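Local coordinates for Mgp-operon protein 3 (Mycoplasma pneumoniae, PDB 6RJ1) that probably helps this human pathogen attach to host cells, acting as a membrane-anchored, extracellular surface protein alongside the adhesin P1, at residues E167-P172 / Q361-M366; W236-P241 / D441-V446. All coordinates share one frame; numbering follows the deposited sequence.

Contact 1: E167-P172 / Q361-M366; sequences EQPVTP and QALHQM
Thr171 and Pro169 face the helical segment 361-366 across an interface that is almost wholly apolar and draws on three side chains of 361-366, those of Ala362, Leu363 and Met366. Residues 168-170 run in an extended, polyproline-like conformation, while Ala362 and Met366, four residues apart, both point toward the loop, with Leu363 beside them. Thr171 is the central residue. Its CB sits 3.8 Å from the Ala362 CB, and its methyl branches off at about a right angle to that line to meet a leucine branch, CG2 lying 3.8 Å from Leu363 CD2. The torsion of the threonine (chi1 74°) divides its two branches: CG2 stands anti to the carbonyl carbon and turns to the helix, whereas OG1 is directed to its partner Glu240. Although its CB does not point straight at the loop, Leu363 reaches it chiefly through CD2, which also comes 4.1 Å from Pro169 CG, with the leucine side chain crossing the proline ring at about a right angle. Met366 comes in next to the leucine. Its chain is extended as far as SD, which passes 4.1 Å from both CA and CG2 of Thr171, and then bends at chi3 (77°), bringing the methyl CE to 3.7 Å from Pro169 CB and close to the Val170 carbonyl. At the end of the segment, the Pro172 ring rests through CD, 4.0 Å away, on the Ala362 CB. Pro169 also touches Trp236. This is plain loop-on-helix packing: a proline-containing connection leaving strand 165-167 of the large mixed sheet lies against a short helix in a buried part of this MgpC-family adhesin, whose family is grouped with the beta-propellers.

Contact 2: W236-P241 / D441-V446; sequences WPVYEP and DALPNV
Leu443 projects toward segment 236-241 and lodges beside the backbone of Trp236 and the side chain of Val238. Its CB begins 3.9 Å from the carbonyl oxygen Trp236 O, and CG, held anti to its own carbonyl carbon (chi1 -59°), remains near that oxygen. The side chain then forks. CD1 lies beyond the Trp236 oxygen, 3.4 Å from O, and 4.1 Å from Val238 CG1; CD2 turns more fully to the valine, 3.8 Å from the same CG1. Leu443 thus packs against both a peptide oxygen and a methyl.

Three residues on, Val446 covers the indole of Trp236. Its CG2 stands over the five-membered ring, 3.7 Å from the centroid and 15° off the normal, a CH-pi contact, while CG1 reaches the benzene part of the indole, 3.6 Å from Trp236 CZ2. The indole N-H is taken by the carbonyl of Val166, which should fix how the ring is turned beneath the valine. The backbone is tied in as well, Leu443 O bonding to Ser235 OG and Val446 pairing with Glu234.

Val446 opens helix 446-454, whose Gln449 also touches Trp236 and Leu443, while segment 236-241 runs on into strand 239-241, paired antiparallel with strand 356-358 and flanked by helix 253-267.

How the contacts relate
Contacts 1 and 2 lie side by side on the same side of the chain's centre, their own centres about 10 Å apart, and their four segments alternate along the sequence. Polar bonds join the two first segments: Thr171 OG1 is 2.8 Å from Glu240 OE2, and Gln168 NE2 is 3.1 Å from the carbonyl oxygen Tyr239 O, both probable hydrogen bonds. Residues 167-172 thus take part in both, packing on 361-366 and bonding to 236-241. Thr359, just ahead of the helix of contact 1, also bonds to Val238, which ties the second segment of contact 1 to the first of contact 2.

Contact 1: E167-P172 / Q361-M366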
loop_
_atom_site.group_PDB
_atom_site.type_symbol
_atom_site.label_atom_id
_atom_site.label_comp_id
_atom_site.label_asym_id
_atom_site.label_seq_id
_atom_site.Cartn_x
_atom_site.Cartn_y
_atom_site.Cartn_z
ATOM N N GLU A 167 -2.466 -9.563 -8.580
ATOM C CA GLU A 167 -1.533 -9.057 -9.578
ATOM C C GLU A 167 -0.090 -9.246 -9.097
ATOM O O GLU A 167 0.185 -9.063 -7.905
ATOM C CB GLU A 167 -1.788 -7.564 -9.829
ATOM C CG GLU A 167 -1.136 -7.027 -11.095
ATOM C CD GLU A 167 -1.000 -5.519 -11.176
ATOM O OE1 GLU A 167 -1.460 -4.819 -10.244
ATOM O OE2 GLU A 167 -0.438 -5.036 -12.185
ATOM N N GLN A 168 0.838 -9.562 -10.033
ATOM C CA GLN A 168 2.256 -9.674 -9.710
ATOM C C GLN A 168 2.741 -8.315 -9.161
ATOM O O GLN A 168 2.193 -7.282 -9.565
ATOM C CB GLN A 168 3.083 -10.181 -10.911
ATOM C CG GLN A 168 3.198 -9.235 -12.098
ATOM C CD GLN A 168 3.998 -9.830 -13.227
ATOM O OE1 GLN A 168 3.546 -9.876 -14.367
ATOM N NE2 GLN A 168 5.207 -10.297 -12.942
ATOM N N PRO A 169 3.651 -8.268 -8.160
ATOM C CA PRO A 169 4.029 -6.965 -7.596
ATOM C C PRO A 169 4.633 -5.987 -8.599
ATOM O O PRO A 169 5.291 -6.392 -9.562
ATOM C CB PRO A 169 4.996 -7.329 -6.465
ATOM C CG PRO A 169 4.744 -8.758 -6.178
ATOM C CD PRO A 169 4.381 -9.362 -7.493
ATOM N N VAL A 170 4.352 -4.698 -8.398
ATOM C CA VAL A 170 4.879 -3.625 -9.232
ATOM C C VAL A 170 6.303 -3.375 -8.738
ATOM O O VAL A 170 6.515 -3.126 -7.548
ATOM C CB VAL A 170 4.001 -2.346 -9.189
ATOM C CG1 VAL A 170 4.631 -1.219 -10.004
ATOM C CG2 VAL A 170 2.577 -2.622 -9.668
ATOM N N THR A 171 7.281 -3.488 -9.635
ATOM C CA THR A 171 8.680 -3.287 -9.263
ATOM C C THR A 171 9.097 -1.854 -9.604
ATOM O O THR A 171 8.427 -1.216 -10.425
ATOM C CB THR A 171 9.581 -4.329 -9.964
ATOM O OG1 THR A 171 9.709 -4.006 -11.353
ATOM C CG2 THR A 171 9.102 -5.761 -9.757
ATOM N N PRO A 172 10.227 -1.341 -9.068
ATOM C CA PRO A 172 10.670 0.007 -9.463
ATOM C C PRO A 172 11.005 0.150 -10.960
ATOM O O PRO A 172 11.218 1.273 -11.426
ATOM C CB PRO A 172 11.909 0.230 -8.591
ATOM C CG PRO A 172 12.386 -1.124 -8.248
ATOM C CD PRO A 172 11.158 -1.940 -8.090
ATOM N N GLN A 361 15.807 -9.419 -9.201
ATOM C CA GLN A 361 16.543 -8.700 -8.152
ATOM C C GLN A 361 15.726 -7.591 -7.513
ATOM O O GLN A 361 15.950 -7.263 -6.346
ATOM C CB GLN A 361 17.897 -8.183 -8.654
ATOM C CG GLN A 361 18.800 -9.273 -9.231
ATOM C CD GLN A 361 18.643 -9.459 -10.731
ATOM O OE1 GLN A 361 17.614 -9.131 -11.339
ATOM N NE2 GLN A 361 19.673 -9.993 -11.362
ATOM N N ALA A 362 14.767 -7.030 -8.272
ATOM C CA ALA A 362 13.862 -5.992 -7.784
ATOM C C ALA A 362 12.876 -6.620 -6.804
ATOM O O ALA A 362 12.662 -6.063 -5.728
ATOM C CB ALA A 362 13.127 -5.333 -8.943
ATOM N N LEU A 363 12.346 -7.818 -7.150
ATOM C CA LEU A 363 11.408 -8.578 -6.320
ATOM C C LEU A 363 12.046 -9.045 -5.022
ATOM O O LEU A 363 11.467 -8.834 -3.963
ATOM C CB LEU A 363 10.812 -9.770 -7.083
ATOM C CG LEU A 363 9.924 -9.453 -8.283
ATOM C CD1 LEU A 363 9.872 -10.632 -9.237
ATOM C CD2 LEU A 363 8.518 -9.018 -7.845
ATOM N N HIS A 364 13.246 -9.649 -5.093
ATOM C CA HIS A 364 13.997 -10.109 -3.917
ATOM C C HIS A 364 14.140 -8.970 -2.878
ATOM O O HIS A 364 13.977 -9.203 -1.680
ATOM C CB HIS A 364 15.386 -10.634 -4.342
ATOM C CG HIS A 364 16.325 -10.811 -3.190
ATOM N ND1 HIS A 364 16.225 -11.899 -2.340
ATOM C CD2 HIS A 364 17.307 -9.995 -2.742
ATOM C CE1 HIS A 364 17.150 -11.718 -1.414
ATOM N NE2 HIS A 364 17.828 -10.587 -1.615
ATOM N N GLN A 365 14.435 -7.746 -3.370
ATOM C CA GLN A 365 14.609 -6.510 -2.613
ATOM C C GLN A 365 13.298 -6.016 -1.985
ATOM O O GLN A 365 13.342 -5.303 -0.982
ATOM C CB GLN A 365 15.204 -5.435 -3.527
ATOM C CG GLN A 365 16.161 -4.477 -2.819
ATOM C CD GLN A 365 17.470 -5.110 -2.381
ATOM O OE1 GLN A 365 18.218 -5.713 -3.167
ATOM N NE2 GLN A 365 17.783 -4.966 -1.110
ATOM N N MET A 366 12.141 -6.387 -2.576
ATOM C CA MET A 366 10.792 -6.033 -2.109
ATOM C C MET A 366 10.277 -7.008 -1.020
ATOM O O MET A 366 9.182 -6.806 -0.469
ATOM C CB MET A 366 9.805 -6.064 -3.276
ATOM C CG MET A 366 9.963 -4.940 -4.228
ATOM S SD MET A 366 8.978 -5.260 -5.688
ATOM C CE MET A 366 7.363 -4.871 -5.062
#

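Contact 2: W236-P241 / D441-V446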
loop_
_atom_site.group_PDB
_atom_site.type_symbol
_atom_site.label_atom_id
_atom_site.label_comp_id
_atom_site.label_asym_id
_atom_site.label_seq_id
_atom_site.Cartn_x
_atom_site.Cartn_y
_atom_site.Cartn_z
ATOM N N TRP A 236 3.548 -16.185 -9.436
ATOM C CA TRP A 236 3.765 -15.040 -10.309
ATOM C C TRP A 236 5.058 -15.306 -11.091
ATOM O O TRP A 236 5.980 -15.930 -10.539
ATOM C CB TRP A 236 3.993 -13.774 -9.480
ATOM C CG TRP A 236 2.818 -13.263 -8.718
ATOM C CD1 TRP A 236 1.556 -13.043 -9.190
ATOM C CD2 TRP A 236 2.842 -12.748 -7.384
ATOM N NE1 TRP A 236 0.780 -12.465 -8.211
ATOM C CE2 TRP A 236 1.541 -12.286 -7.088
ATOM C CE3 TRP A 236 3.836 -12.663 -6.390
ATOM C CZ2 TRP A 236 1.210 -11.735 -5.846
ATOM C CZ3 TRP A 236 3.511 -12.106 -5.168
ATOM C CH2 TRP A 236 2.210 -11.661 -4.897
ATOM N N PRO A 237 5.197 -14.832 -12.348
ATOM C CA PRO A 237 6.488 -14.999 -13.029
ATOM C C PRO A 237 7.451 -13.887 -12.615
ATOM O O PRO A 237 7.022 -12.829 -12.142
ATOM C CB PRO A 237 6.127 -14.918 -14.515
ATOM C CG PRO A 237 4.767 -14.269 -14.577
ATOM C CD PRO A 237 4.252 -14.061 -13.178
ATOM N N VAL A 238 8.758 -14.132 -12.777
ATOM C CA VAL A 238 9.805 -13.137 -12.482
ATOM C C VAL A 238 9.775 -12.063 -13.583
ATOM O O VAL A 238 10.140 -10.917 -13.348
ATOM C CB VAL A 238 11.222 -13.760 -12.326
ATOM C CG1 VAL A 238 11.620 -13.935 -10.868
ATOM C CG2 VAL A 238 11.406 -15.046 -13.134
ATOM N N TYR A 239 9.288 -12.455 -14.772
ATOM C CA TYR A 239 9.142 -11.631 -15.966
ATOM C C TYR A 239 7.852 -10.830 -15.932
ATOM O O TYR A 239 6.828 -11.296 -15.415
ATOM C CB TYR A 239 9.188 -12.500 -17.239
ATOM C CG TYR A 239 10.211 -13.610 -17.166
ATOM C CD1 TYR A 239 11.556 -13.364 -17.427
ATOM C CD2 TYR A 239 9.841 -14.901 -16.801
ATOM C CE1 TYR A 239 12.511 -14.375 -17.320
ATOM C CE2 TYR A 239 10.786 -15.922 -16.694
ATOM C CZ TYR A 239 12.122 -15.656 -16.960
ATOM O OH TYR A 239 13.056 -16.658 -16.857
ATOM N N GLU A 240 7.910 -9.618 -16.493
ATOM C CA GLU A 240 6.781 -8.699 -16.614
ATOM C C GLU A 240 6.867 -7.943 -17.949
ATOM O O GLU A 240 7.977 -7.625 -18.386
ATOM C CB GLU A 240 6.649 -7.764 -15.396
ATOM C CG GLU A 240 7.880 -6.931 -15.065
ATOM C CD GLU A 240 7.563 -5.710 -14.229
ATOM O OE1 GLU A 240 6.737 -4.883 -14.678
ATOM O OE2 GLU A 240 8.134 -5.580 -13.123
ATOM N N PRO A 241 5.722 -7.689 -18.636
ATOM C CA PRO A 241 5.793 -7.035 -19.954
ATOM C C PRO A 241 6.130 -5.546 -19.946
ATOM O O PRO A 241 5.837 -4.840 -18.979
ATOM C CB PRO A 241 4.407 -7.292 -20.544
ATOM C CG PRO A 241 3.520 -7.396 -19.373
ATOM C CD PRO A 241 4.325 -8.023 -18.275
ATOM N N ASP A 441 13.743 -22.342 -12.000
ATOM C CA ASP A 441 12.874 -22.500 -10.831
ATOM C C ASP A 441 11.801 -21.423 -10.779
ATOM O O ASP A 441 12.108 -20.225 -10.857
ATOM C CB ASP A 441 13.681 -22.457 -9.511
ATOM C CG ASP A 441 14.964 -23.266 -9.491
ATOM O OD1 ASP A 441 14.880 -24.521 -9.490
ATOM O OD2 ASP A 441 16.054 -22.646 -9.459
ATOM N N ALA A 442 10.538 -21.858 -10.641
ATOM C CA ALA A 442 9.401 -20.953 -10.474
ATOM C C ALA A 442 9.405 -20.436 -9.030
ATOM O O ALA A 442 9.898 -21.124 -8.128
ATOM C CB ALA A 442 8.101 -21.687 -10.756
ATOM N N LEU A 443 8.867 -19.225 -8.813
ATOM C CA LEU A 443 8.786 -18.611 -7.482
ATOM C C LEU A 443 7.766 -19.366 -6.629
ATOM O O LEU A 443 6.839 -19.933 -7.198
ATOM C CB LEU A 443 8.303 -17.145 -7.590
ATOM C CG LEU A 443 9.101 -16.133 -8.410
ATOM C CD1 LEU A 443 8.369 -14.817 -8.467
ATOM C CD2 LEU A 443 10.477 -15.902 -7.829
ATOM N N PRO A 444 7.838 -19.328 -5.279
ATOM C CA PRO A 444 6.771 -19.952 -4.473
ATOM C C PRO A 444 5.401 -19.266 -4.665
ATOM O O PRO A 444 5.337 -18.146 -5.175
ATOM C CB PRO A 444 7.274 -19.776 -3.031
ATOM C CG PRO A 444 8.726 -19.469 -3.154
ATOM C CD PRO A 444 8.856 -18.705 -4.411
ATOM N N ASN A 445 4.310 -19.952 -4.249
ATOM C CA ASN A 445 2.888 -19.544 -4.309
ATOM C C ASN A 445 2.651 -18.056 -3.991
ATOM O O ASN A 445 3.414 -17.459 -3.228
ATOM C CB ASN A 445 2.044 -20.359 -3.295
ATOM C CG ASN A 445 2.211 -21.843 -3.340
ATOM O OD1 ASN A 445 1.389 -22.565 -3.915
ATOM N ND2 ASN A 445 3.272 -22.340 -2.715
ATOM N N VAL A 446 1.533 -17.497 -4.505
ATOM C CA VAL A 446 1.091 -16.137 -4.205
ATOM C C VAL A 446 0.830 -16.050 -2.683
ATOM O O VAL A 446 1.253 -15.085 -2.041
ATOM C CB VAL A 446 -0.159 -15.752 -5.044
ATOM C CG1 VAL A 446 -0.819 -14.466 -4.539
ATOM C CG2 VAL A 446 0.189 -15.633 -6.525
#